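Local coordinates for GrpB family protein (PDB 2NRK) that is of unknown function but belongs to the GrpB (UPF0157) family, probably related to the nucleotidyltransferase superfamily, at residues F84-R89 with T111-R116. Numbering follows the deposited sequence. Where two conformers were deposited one is given.
Sequences FGLSGR and TQEILR
Leu86 reaches the first turns of helix 111-126 through one methyl, CD1, which lies 3.9 Å from Glu113 OE1 and 4.5 Å from Arg116 NH2. Leu86 was modelled in two conformers; its contacts here are those of one and so provisional. The first distance is a van der Waals contact, and no hydrogen bond joins the two segments. The leucine and glutamate side chains cross at about a right angle, with CD1 meeting the carboxylate on its OE1 side. The Glu113 chain is bent at chi2 (-67°), about CB-CG, which turns its carboxylate toward Arg116, one helical turn further on. The arginine grips it side-on: Arg116 NH2 donates to Glu113 OE1 at 2.8 Å, nearly straight at 165° and on the syn lone pair. Arg116 NE donates to Glu113 OE2 at 3.0 Å. Both acceptors lie close to the guanidinium plane, and the paired bonds restrict rotation of the two groups. Tyr106 OH adds a weak bond to Glu113 OE1, and Glu164 of helix 157-171 pairs with Arg116 NH1.

On the loop side, Leu86 CD1 lies 3.4 Å above the plane of the Arg89 guanidinium, over its centre; the Arg116 guanidinium is more distant and met obliquely. A type II beta turn from Leu86 to Arg89, closed by Arg89 N to Leu86 O at 3.1 Å, has Gly88 at positive phi. The contact thus sets a beta-hairpin connection, between strands 79-80 and 89-94, against an i to i+3 salt bridge at the start of helix 111-126.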
loop_
_atom_site.group_PDB
_atom_site.type_symbol
_atom_site.label_atom_id
_atom_site.label_comp_id
_atom_site.label_asym_id
_atom_site.label_seq_id
_atom_site.Cartn_x
_atom_site.Cartn_y
_atom_site.Cartn_z
ATOM N N PHE A 84 -14.435 3.907 16.560
ATOM C CA PHE A 84 -15.809 3.797 16.013
ATOM C C PHE A 84 -15.962 2.518 15.153
ATOM O O PHE A 84 -16.463 2.535 14.012
ATOM C CB PHE A 84 -16.191 5.071 15.236
ATOM C CG PHE A 84 -17.666 5.205 14.985
ATOM C CD1 PHE A 84 -18.587 4.970 16.008
ATOM C CD2 PHE A 84 -18.137 5.519 13.715
ATOM C CE1 PHE A 84 -19.971 5.078 15.778
ATOM C CE2 PHE A 84 -19.530 5.634 13.483
ATOM C CZ PHE A 84 -20.435 5.413 14.518
ATOM N N GLY A 85 -15.443 1.430 15.694
ATOM C CA GLY A 85 -15.655 0.133 15.105
ATOM C C GLY A 85 -14.544 -0.363 14.179
ATOM O O GLY A 85 -14.620 -1.502 13.741
ATOM N N LEU A 86 -13.532 0.459 13.869
ATOM C CA LEU A 86 -12.420 -0.005 13.031
ATOM C C LEU A 86 -11.085 0.071 13.759
ATOM O O LEU A 86 -10.651 1.135 14.188
ATOM C CB LEU A 86 -12.337 0.749 11.694
ATOM C CG LEU A 86 -13.521 0.740 10.721
ATOM C CD1 LEU A 86 -13.176 1.532 9.459
ATOM C CD2 LEU A 86 -13.974 -0.681 10.369
ATOM N N SER A 87 -10.428 -1.087 13.885
ATOM C CA SER A 87 -9.180 -1.202 14.640
ATOM C C SER A 87 -8.103 -0.267 14.104
ATOM O O SER A 87 -7.848 -0.230 12.890
ATOM C CB SER A 87 -8.677 -2.663 14.633
ATOM O OG SER A 87 -7.642 -2.814 15.595
ATOM N N GLY A 88 -7.498 0.519 14.987
ATOM C CA GLY A 88 -6.434 1.432 14.561
ATOM C C GLY A 88 -6.860 2.768 13.989
ATOM O O GLY A 88 -6.011 3.614 13.754
ATOM N N ARG A 89 -8.159 2.991 13.801
ATOM C CA ARG A 89 -8.624 4.273 13.273
ATOM C C ARG A 89 -8.845 5.277 14.402
ATOM O O ARG A 89 -9.126 4.874 15.552
ATOM C CB ARG A 89 -9.932 4.077 12.490
ATOM C CG ARG A 89 -10.453 5.385 11.854
ATOM C CD ARG A 89 -11.661 5.100 10.952
ATOM N NE ARG A 89 -12.807 4.541 11.709
ATOM C CZ ARG A 89 -14.036 4.436 11.192
ATOM N NH1 ARG A 89 -14.264 4.845 9.934
ATOM N NH2 ARG A 89 -15.042 3.919 11.895
ATOM N N THR A 111 -1.659 -0.462 6.239
ATOM C CA THR A 111 -1.657 -0.391 4.764
ATOM C C THR A 111 -2.979 -0.834 4.157
ATOM O O THR A 111 -3.374 -0.322 3.110
ATOM C CB THR A 111 -0.514 -1.184 4.160
ATOM O OG1 THR A 111 -0.672 -2.588 4.453
ATOM C CG2 THR A 111 0.835 -0.677 4.744
ATOM N N GLN A 112 -3.666 -1.797 4.785
ATOM C CA GLN A 112 -4.925 -2.296 4.209
ATOM C C GLN A 112 -5.965 -1.182 4.103
ATOM O O GLN A 112 -6.606 -1.030 3.060
ATOM C CB GLN A 112 -5.492 -3.460 5.037
ATOM C CG GLN A 112 -4.554 -4.649 5.193
ATOM C CD GLN A 112 -4.624 -5.617 4.041
ATOM O OE1 GLN A 112 -4.236 -5.295 2.927
ATOM N NE2 GLN A 112 -5.106 -6.829 4.311
ATOM N N GLU A 113 -6.129 -0.408 5.181
ATOM C CA GLU A 113 -7.161 0.653 5.181
ATOM C C GLU A 113 -6.715 1.812 4.342
ATOM O O GLU A 113 -7.504 2.393 3.596
ATOM C CB GLU A 113 -7.431 1.098 6.605
ATOM C CG GLU A 113 -8.359 0.093 7.290
ATOM C CD GLU A 113 -9.753 0.152 6.632
ATOM O OE1 GLU A 113 -10.433 1.209 6.738
ATOM O OE2 GLU A 113 -10.145 -0.833 6.006
ATOM N N ILE A 114 -5.428 2.161 4.464
ATOM C CA ILE A 114 -4.955 3.314 3.682
ATOM C C ILE A 114 -5.112 3.064 2.189
ATOM O O ILE A 114 -5.659 3.891 1.457
ATOM C CB ILE A 114 -3.489 3.678 4.047
ATOM C CG1 ILE A 114 -3.427 4.121 5.530
ATOM C CG2 ILE A 114 -2.951 4.771 3.086
ATOM C CD1 ILE A 114 -1.982 4.161 6.120
ATOM N N LEU A 115 -4.630 1.908 1.727
ATOM C CA LEU A 115 -4.806 1.564 0.289
ATOM C C LEU A 115 -6.239 1.329 -0.122
ATOM O O LEU A 115 -6.592 1.632 -1.258
ATOM C CB LEU A 115 -3.917 0.389 -0.155
ATOM C CG LEU A 115 -2.427 0.725 -0.189
ATOM C CD1 LEU A 115 -1.693 -0.439 -0.846
ATOM C CD2 LEU A 115 -2.086 2.023 -0.993
ATOM N N ARG A 116 -7.086 0.829 0.782
ATOM C CA ARG A 116 -8.500 0.621 0.425
ATOM C C ARG A 116 -9.054 1.952 -0.083
ATOM O O ARG A 116 -9.672 2.012 -1.147
ATOM C CB ARG A 116 -9.313 0.162 1.620
ATOM C CG ARG A 116 -10.812 0.024 1.224
ATOM C CD ARG A 116 -11.549 -0.776 2.311
ATOM N NE ARG A 116 -11.659 -0.031 3.560
ATOM C CZ ARG A 116 -12.623 0.843 3.834
ATOM N NH1 ARG A 116 -13.551 1.155 2.901
ATOM N NH2 ARG A 116 -12.637 1.441 5.031
#